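Local coordinates for protein halocarboxylic acid dehalogenase DehI (Pseudomonas putida, PDB 3BJX) that probably hydrolyses the carbon-halogen bond of 2-halogenated carboxylic acids, as a group I haloacid dehalogenase with a fold of helices and loops without strands, at residues R119-P130 against T288-D299. Residues are numbered along the deposited sequence; the frame is centred on the assembly and turned at random.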
ATOM      1  N   ARG A 119      21.188  11.224 -17.962  1.00 20.34           N
ATOM      2  CA  ARG A 119      20.735  10.154 -18.869  1.00 21.39           C
ATOM      3  C   ARG A 119      21.207   8.723 -18.512  1.00 20.32           C
ATOM      4  O   ARG A 119      20.417   7.779 -18.595  1.00 20.52           O
ATOM      5  CB  ARG A 119      21.142  10.515 -20.322  1.00 21.26           C
ATOM      6  CG  ARG A 119      20.822   9.463 -21.357  1.00 21.57           C
ATOM      7  CD  ARG A 119      21.223   9.872 -22.748  1.00 22.81           C
ATOM      8  NE  ARG A 119      20.414  10.972 -23.279  1.00 23.69           N
ATOM      9  CZ  ARG A 119      20.885  12.194 -23.524  1.00 24.24           C
ATOM     10  NH1 ARG A 119      22.156  12.480 -23.285  1.00 25.82           N
ATOM     11  NH2 ARG A 119      20.090  13.138 -24.006  1.00 24.32           N
ATOM     12  N   ARG A 120      22.483   8.566 -18.149  1.00 20.17           N
ATOM     13  CA  ARG A 120      23.051   7.249 -17.815  1.00 20.43           C
ATOM     14  C   ARG A 120      22.329   6.654 -16.618  1.00 19.59           C
ATOM     15  O   ARG A 120      22.018   5.455 -16.598  1.00 21.00           O
ATOM     16  CB  ARG A 120      24.561   7.336 -17.531  1.00 19.72           C
ATOM     17  CG  ARG A 120      25.430   7.634 -18.771  1.00 22.32           C
ATOM     18  CD  ARG A 120      26.956   7.623 -18.505  1.00 22.65           C
ATOM     19  NE  ARG A 120      27.547   6.275 -18.577  1.00 25.50           N
ATOM     20  CZ  ARG A 120      28.104   5.635 -17.545  1.00 27.48           C
ATOM     21  NH1 ARG A 120      28.145   6.208 -16.338  1.00 29.20           N
ATOM     22  NH2 ARG A 120      28.619   4.415 -17.704  1.00 26.30           N
ATOM     23  N   VAL A 121      22.088   7.513 -15.631  1.00 17.52           N
ATOM     24  CA  VAL A 121      21.346   7.221 -14.406  1.00 15.43           C
ATOM     25  C   VAL A 121      19.882   6.926 -14.721  1.00 15.93           C
ATOM     26  O   VAL A 121      19.334   5.900 -14.302  1.00 17.40           O
ATOM     27  CB  VAL A 121      21.441   8.439 -13.406  1.00 14.60           C
ATOM     28  CG1 VAL A 121      20.421   8.321 -12.241  1.00 13.47           C
ATOM     29  CG2 VAL A 121      22.883   8.621 -12.909  1.00 11.38           C
ATOM     30  N   LEU A 122      19.244   7.819 -15.472  1.00 16.00           N
ATOM     31  CA  LEU A 122      17.854   7.606 -15.848  1.00 15.86           C
ATOM     32  C   LEU A 122      17.675   6.226 -16.525  1.00 15.96           C
ATOM     33  O   LEU A 122      16.738   5.486 -16.192  1.00 17.66           O
ATOM     34  CB  LEU A 122      17.326   8.761 -16.714  1.00 15.65           C
ATOM     35  CG  LEU A 122      17.146  10.171 -16.118  1.00 14.76           C
ATOM     36  CD1 LEU A 122      16.883  11.195 -17.233  1.00 12.16           C
ATOM     37  CD2 LEU A 122      16.029  10.216 -15.091  1.00 13.09           C
ATOM     38  N   TYR A 123      18.603   5.864 -17.414  1.00 15.00           N
ATOM     39  CA  TYR A 123      18.534   4.588 -18.174  1.00 13.93           C
ATOM     40  C   TYR A 123      18.732   3.334 -17.335  1.00 13.91           C
ATOM     41  O   TYR A 123      18.073   2.308 -17.579  1.00 15.06           O
ATOM     42  CB  TYR A 123      19.542   4.589 -19.328  1.00 15.81           C
ATOM     43  CG  TYR A 123      19.092   5.374 -20.552  1.00 16.68           C
ATOM     44  CD1 TYR A 123      18.176   6.443 -20.431  1.00 17.62           C
ATOM     45  CD2 TYR A 123      19.582   5.074 -21.808  1.00 14.91           C
ATOM     46  CE1 TYR A 123      17.762   7.170 -21.520  1.00 17.31           C
ATOM     47  CE2 TYR A 123      19.169   5.803 -22.909  1.00 17.66           C
ATOM     48  CZ  TYR A 123      18.255   6.854 -22.746  1.00 17.27           C
ATOM     49  OH  TYR A 123      17.826   7.588 -23.809  1.00 18.11           O
ATOM     50  N   ALA A 124      19.653   3.391 -16.373  1.00 12.51           N
ATOM     51  CA  ALA A 124      19.885   2.261 -15.483  1.00 13.72           C
ATOM     52  C   ALA A 124      18.627   1.946 -14.695  1.00 14.76           C
ATOM     53  O   ALA A 124      18.357   0.780 -14.386  1.00 18.62           O
ATOM     54  CB  ALA A 124      21.054   2.543 -14.519  1.00 14.15           C
ATOM     55  N   PHE A 125      17.891   2.991 -14.330  1.00 13.95           N
ATOM     56  CA  PHE A 125      16.688   2.854 -13.537  1.00 14.39           C
ATOM     57  C   PHE A 125      15.520   2.423 -14.375  1.00 15.25           C
ATOM     58  O   PHE A 125      14.779   1.552 -13.944  1.00 15.98           O
ATOM     59  CB  PHE A 125      16.352   4.135 -12.764  1.00 14.38           C
ATOM     60  CG  PHE A 125      17.157   4.296 -11.520  1.00 13.60           C
ATOM     61  CD1 PHE A 125      16.854   3.566 -10.401  1.00 11.56           C
ATOM     62  CD2 PHE A 125      18.255   5.148 -11.491  1.00 12.60           C
ATOM     63  CE1 PHE A 125      17.618   3.691  -9.259  1.00 12.75           C
ATOM     64  CE2 PHE A 125      19.017   5.263 -10.354  1.00 12.30           C
ATOM     65  CZ  PHE A 125      18.711   4.532  -9.244  1.00 12.41           C
ATOM     66  N   ASN A 126      15.345   3.046 -15.549  1.00 16.56           N
ATOM     67  CA  ASN A 126      14.376   2.584 -16.556  1.00 15.99           C
ATOM     68  C   ASN A 126      14.466   1.101 -16.828  1.00 16.12           C
ATOM     69  O   ASN A 126      13.442   0.454 -16.996  1.00 16.29           O
ATOM     70  CB  ASN A 126      14.512   3.365 -17.870  1.00 16.54           C
ATOM     71  CG  ASN A 126      14.115   4.801 -17.713  1.00 17.16           C
ATOM     72  OD1 ASN A 126      13.506   5.152 -16.699  1.00 18.37           O
ATOM     73  ND2 ASN A 126      14.467   5.653 -18.684  1.00 14.51           N
ATOM     74  N   TYR A 127      15.693   0.577 -16.861  1.00 16.50           N
ATOM     75  CA  TYR A 127      15.936  -0.845 -17.065  1.00 16.65           C
ATOM     76  C   TYR A 127      15.565  -1.727 -15.870  1.00 17.06           C
ATOM     77  O   TYR A 127      14.933  -2.767 -16.045  1.00 17.53           O
ATOM     78  CB  TYR A 127      17.395  -1.115 -17.477  1.00 17.82           C
ATOM     79  CG  TYR A 127      17.655  -2.577 -17.700  1.00 17.45           C
ATOM     80  CD1 TYR A 127      17.206  -3.198 -18.859  1.00 17.91           C
ATOM     81  CD2 TYR A 127      18.303  -3.350 -16.747  1.00 18.10           C
ATOM     82  CE1 TYR A 127      17.409  -4.546 -19.082  1.00 17.47           C
ATOM     83  CE2 TYR A 127      18.511  -4.726 -16.953  1.00 18.52           C
ATOM     84  CZ  TYR A 127      18.057  -5.315 -18.137  1.00 18.62           C
ATOM     85  OH  TYR A 127      18.233  -6.667 -18.403  1.00 17.26           O
ATOM     86  N   GLY A 128      15.982  -1.342 -14.664  1.00 15.76           N
ATOM     87  CA  GLY A 128      15.749  -2.195 -13.517  1.00 13.94           C
ATOM     88  C   GLY A 128      14.407  -2.036 -12.836  1.00 12.98           C
ATOM     89  O   GLY A 128      13.957  -2.947 -12.156  1.00 13.04           O
ATOM     90  N   ASN A 129      13.777  -0.877 -13.015  1.00 12.70           N
ATOM     91  CA  ASN A 129      12.581  -0.493 -12.261  1.00 12.14           C
ATOM     92  C   ASN A 129      11.445  -1.481 -12.486  1.00 10.80           C
ATOM     93  O   ASN A 129      10.935  -2.033 -11.515  1.00  8.47           O
ATOM     94  CB  ASN A 129      12.173   0.980 -12.532  1.00 12.44           C
ATOM     95  CG  ASN A 129      12.748   1.962 -11.506  1.00 13.07           C
ATOM     96  OD1 ASN A 129      13.317   1.553 -10.491  1.00 15.04           O
ATOM     97  ND2 ASN A 129      12.593   3.261 -11.763  1.00 10.59           N
ATOM     98  N   PRO A 130      11.087  -1.749 -13.770  1.00 10.98           N
ATOM     99  CA  PRO A 130      10.107  -2.806 -14.104  1.00 10.46           C
ATOM    100  C   PRO A 130      10.536  -4.211 -13.634  1.00 11.74           C
ATOM    101  O   PRO A 130       9.677  -5.028 -13.224  1.00 10.17           O
ATOM    102  CB  PRO A 130      10.024  -2.758 -15.640  1.00 10.24           C
ATOM    103  CG  PRO A 130      11.246  -2.003 -16.101  1.00  9.79           C
ATOM    104  CD  PRO A 130      11.584  -1.055 -14.977  1.00  9.22           C
ATOM    105  N   THR A 288       8.507   3.700 -11.561  1.00 15.69           N
ATOM    106  CA  THR A 288       8.681   3.254 -12.938  1.00 14.61           C
ATOM    107  C   THR A 288       8.108   4.300 -13.919  1.00 16.09           C
ATOM    108  O   THR A 288       8.764   4.677 -14.903  1.00 17.18           O
ATOM    109  CB  THR A 288       8.081   1.819 -13.228  1.00 13.99           C
ATOM    110  OG1 THR A 288       8.801   0.812 -12.502  1.00 12.48           O
ATOM    111  CG2 THR A 288       8.218   1.483 -14.717  1.00 12.07           C
ATOM    112  N   ILE A 289       6.895   4.773 -13.647  1.00 15.38           N
ATOM    113  CA  ILE A 289       6.265   5.802 -14.482  1.00 14.33           C
ATOM    114  C   ILE A 289       6.957   7.166 -14.451  1.00 14.39           C
ATOM    115  O   ILE A 289       7.116   7.797 -15.498  1.00 15.28           O
ATOM    116  CB  ILE A 289       4.755   5.994 -14.105  1.00 12.50           C
ATOM    117  CG1 ILE A 289       3.965   4.708 -14.360  1.00 13.03           C
ATOM    118  CG2 ILE A 289       4.138   7.149 -14.873  1.00 12.52           C
ATOM    119  CD1 ILE A 289       2.676   4.654 -13.555  1.00  8.59           C
ATOM    120  N   SER A 290       7.312   7.650 -13.253  1.00 13.45           N
ATOM    121  CA  SER A 290       7.813   9.016 -13.085  1.00 10.89           C
ATOM    122  C   SER A 290       9.126   9.235 -13.847  1.00 12.15           C
ATOM    123  O   SER A 290       9.351  10.304 -14.454  1.00 11.72           O
ATOM    124  CB  SER A 290       8.048   9.319 -11.596  1.00 10.28           C
ATOM    125  OG  SER A 290       6.841   9.453 -10.865  1.00  8.96           O
ATOM    126  N   ILE A 291       9.997   8.223 -13.774  1.00 13.68           N
ATOM    127  CA  ILE A 291      11.358   8.276 -14.330  1.00 14.15           C
ATOM    128  C   ILE A 291      11.344   8.064 -15.833  1.00 14.86           C
ATOM    129  O   ILE A 291      12.090   8.720 -16.557  1.00 16.13           O
ATOM    130  CB  ILE A 291      12.336   7.280 -13.593  1.00 13.97           C
ATOM    131  CG1 ILE A 291      12.404   7.617 -12.092  1.00 12.48           C
ATOM    132  CG2 ILE A 291      13.720   7.260 -14.226  1.00 12.27           C
ATOM    133  CD1 ILE A 291      12.957   8.965 -11.746  1.00 15.37           C
ATOM    134  N   ILE A 292      10.479   7.169 -16.307  1.00 15.13           N
ATOM    135  CA  ILE A 292      10.272   7.052 -17.736  1.00 16.29           C
ATOM    136  C   ILE A 292       9.682   8.349 -18.281  1.00 17.35           C
ATOM    137  O   ILE A 292      10.060   8.780 -19.364  1.00 17.40           O
ATOM    138  CB  ILE A 292       9.407   5.803 -18.114  1.00 16.97           C
ATOM    139  CG1 ILE A 292      10.271   4.540 -18.039  1.00 15.52           C
ATOM    140  CG2 ILE A 292       8.794   5.937 -19.524  1.00 14.77           C
ATOM    141  CD1 ILE A 292       9.532   3.296 -18.280  1.00 17.64           C
ATOM    142  N   HIS A 293       8.773   8.981 -17.525  1.00 18.46           N
ATOM    143  CA  HIS A 293       8.284  10.307 -17.908  1.00 17.68           C
ATOM    144  C   HIS A 293       9.367  11.348 -18.058  1.00 17.52           C
ATOM    145  O   HIS A 293       9.411  12.030 -19.067  1.00 20.96           O
ATOM    146  CB  HIS A 293       7.204  10.848 -16.979  1.00 17.12           C
ATOM    147  CG  HIS A 293       6.471  12.015 -17.566  1.00 16.61           C
ATOM    148  ND1 HIS A 293       5.761  11.925 -18.747  1.00 14.12           N
ATOM    149  CD2 HIS A 293       6.362  13.303 -17.155  1.00 14.37           C
ATOM    150  CE1 HIS A 293       5.235  13.105 -19.026  1.00 14.16           C
ATOM    151  NE2 HIS A 293       5.589  13.957 -18.080  1.00 13.16           N
ATOM    152  N   ILE A 294      10.240  11.475 -17.068  1.00 17.07           N
ATOM    153  CA  ILE A 294      11.384  12.386 -17.165  1.00 14.38           C
ATOM    154  C   ILE A 294      12.257  12.043 -18.382  1.00 15.48           C
ATOM    155  O   ILE A 294      12.626  12.914 -19.151  1.00 15.04           O
ATOM    156  CB  ILE A 294      12.223  12.334 -15.861  1.00 14.15           C
ATOM    157  CG1 ILE A 294      11.473  13.018 -14.710  1.00 11.98           C
ATOM    158  CG2 ILE A 294      13.608  12.946 -16.050  1.00 11.45           C
ATOM    159  CD1 ILE A 294      11.950  12.609 -13.298  1.00 11.08           C
ATOM    160  N   THR A 295      12.574  10.764 -18.549  1.00 16.55           N
ATOM    161  CA  THR A 295      13.333  10.288 -19.711  1.00 17.33           C
ATOM    162  C   THR A 295      12.712  10.692 -21.035  1.00 18.85           C
ATOM    163  O   THR A 295      13.425  11.097 -21.956  1.00 18.79           O
ATOM    164  CB  THR A 295      13.523   8.773 -19.665  1.00 15.82           C
ATOM    165  OG1 THR A 295      13.978   8.410 -18.353  1.00 15.92           O
ATOM    166  CG2 THR A 295      14.557   8.315 -20.682  1.00 15.25           C
ATOM    167  N   GLU A 296      11.386  10.601 -21.116  1.00 20.34           N
ATOM    168  CA  GLU A 296      10.651  10.946 -22.323  1.00 20.73           C
ATOM    169  C   GLU A 296      10.735  12.448 -22.633  1.00 20.96           C
ATOM    170  O   GLU A 296      10.809  12.847 -23.793  1.00 21.37           O
ATOM    171  CB  GLU A 296       9.194  10.504 -22.188  1.00 21.50           C
ATOM    172  CG  GLU A 296       8.379  10.607 -23.470  1.00 21.59           C
ATOM    173  CD  GLU A 296       6.887  10.405 -23.259  1.00 22.58           C
ATOM    174  OE1 GLU A 296       6.450   9.851 -22.214  1.00 22.70           O
ATOM    175  OE2 GLU A 296       6.136  10.822 -24.158  1.00 23.02           O
ATOM    176  N   CYS A 297      10.704  13.273 -21.591  1.00 20.67           N
ATOM    177  CA  CYS A 297      10.827  14.711 -21.741  1.00 20.27           C
ATOM    178  C   CYS A 297      12.209  15.062 -22.212  1.00 21.44           C
ATOM    179  O   CYS A 297      12.400  16.115 -22.806  1.00 22.38           O
ATOM    180  CB  CYS A 297      10.571  15.422 -20.421  1.00 21.21           C
ATOM    181  SG  CYS A 297       8.846  15.488 -19.911  1.00 17.74           S
ATOM    182  N   LEU A 298      13.172  14.173 -21.952  1.00 21.87           N
ATOM    183  CA  LEU A 298      14.556  14.389 -22.356  1.00 21.05           C
ATOM    184  C   LEU A 298      14.850  13.882 -23.770  1.00 22.68           C
ATOM    185  O   LEU A 298      15.381  14.634 -24.588  1.00 22.68           O
ATOM    186  CB  LEU A 298      15.531  13.760 -21.356  1.00 19.84           C
ATOM    187  CG  LEU A 298      17.008  14.162 -21.524  1.00 20.06           C
ATOM    188  CD1 LEU A 298      17.216  15.626 -21.168  1.00 17.38           C
ATOM    189  CD2 LEU A 298      17.955  13.261 -20.710  1.00 18.49           C
ATOM    190  N   ASP A 299      14.499  12.622 -24.038  1.00 22.61           N
ATOM    191  CA  ASP A 299      14.915  11.915 -25.253  1.00 23.60           C
ATOM    192  C   ASP A 299      13.768  11.480 -26.175  1.00 24.41           C
ATOM    193  O   ASP A 299      14.025  11.011 -27.286  1.00 25.64           O
ATOM    194  CB  ASP A 299      15.685  10.642 -24.887  1.00 23.50           C
ATOM    195  CG  ASP A 299      17.015  10.907 -24.221  1.00 24.97           C
ATOM    196  OD1 ASP A 299      17.579  12.027 -24.299  1.00 25.50           O
ATOM    197  OD2 ASP A 299      17.510   9.953 -23.605  1.00 25.48           O
TER
HETATM  198  O   HOH W   1      11.564   4.037 -14.713  1.00 13.59           O
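Leu122 drives into the facing helix as a knob in a hole formed by Ile291, Ile294, Thr295 and Leu298. Its CD2 methyl lies 3.8 Å from CG2 of both Ile291 and Ile294, while CD1 also rests on Ile294 CG2 and comes within 4.2 Å of Leu298 CD2. Ile291 returns the packing, seated among Leu122, Phe125, Asn126 and Asn129, so the two helices, running at 143° to each other, interlock by knobs-into-holes.

One turn along, Asn126 carries the polar centre. Its CG stands anti to the carbonyl carbon (chi1 -67°), which turns the amide across to Thr295. ND2 donates to Thr295 OG1 over 2.8 Å, nearly straight at 174° and in the amide plane. That hydroxyl donates a hydrogen bond to Ile291 O, a carbonyl also bonded by Thr295 N from the opposite face. Asn126 OD1 accepts a hydrogen bond from a bridging water that also bonds Asn129 ND2 and Thr288 O; the same ND2 donates to Asp204.

At the far end Arg119 grips Asp299 side-on, NE to OD2 at 3.1 Å and NH2 to OD1 at 2.8 Å, both through syn lone pairs, with guanidinium and carboxylate nearly coplanar. Tyr123 OH also lies against OD2 at the edge of its ring, but at a separation too short to be trusted in detail. A methionine in place of Arg119 would probably leave the Asp299 carboxylate without its countercharge and freer to turn about its CB-CG bond.

The contact thus joins helices 112-143 and 267-299 deep in the chain; helix 203-208 packs on Phe125 and Ile291, and helix 78-90 on Pro130 and Ile292.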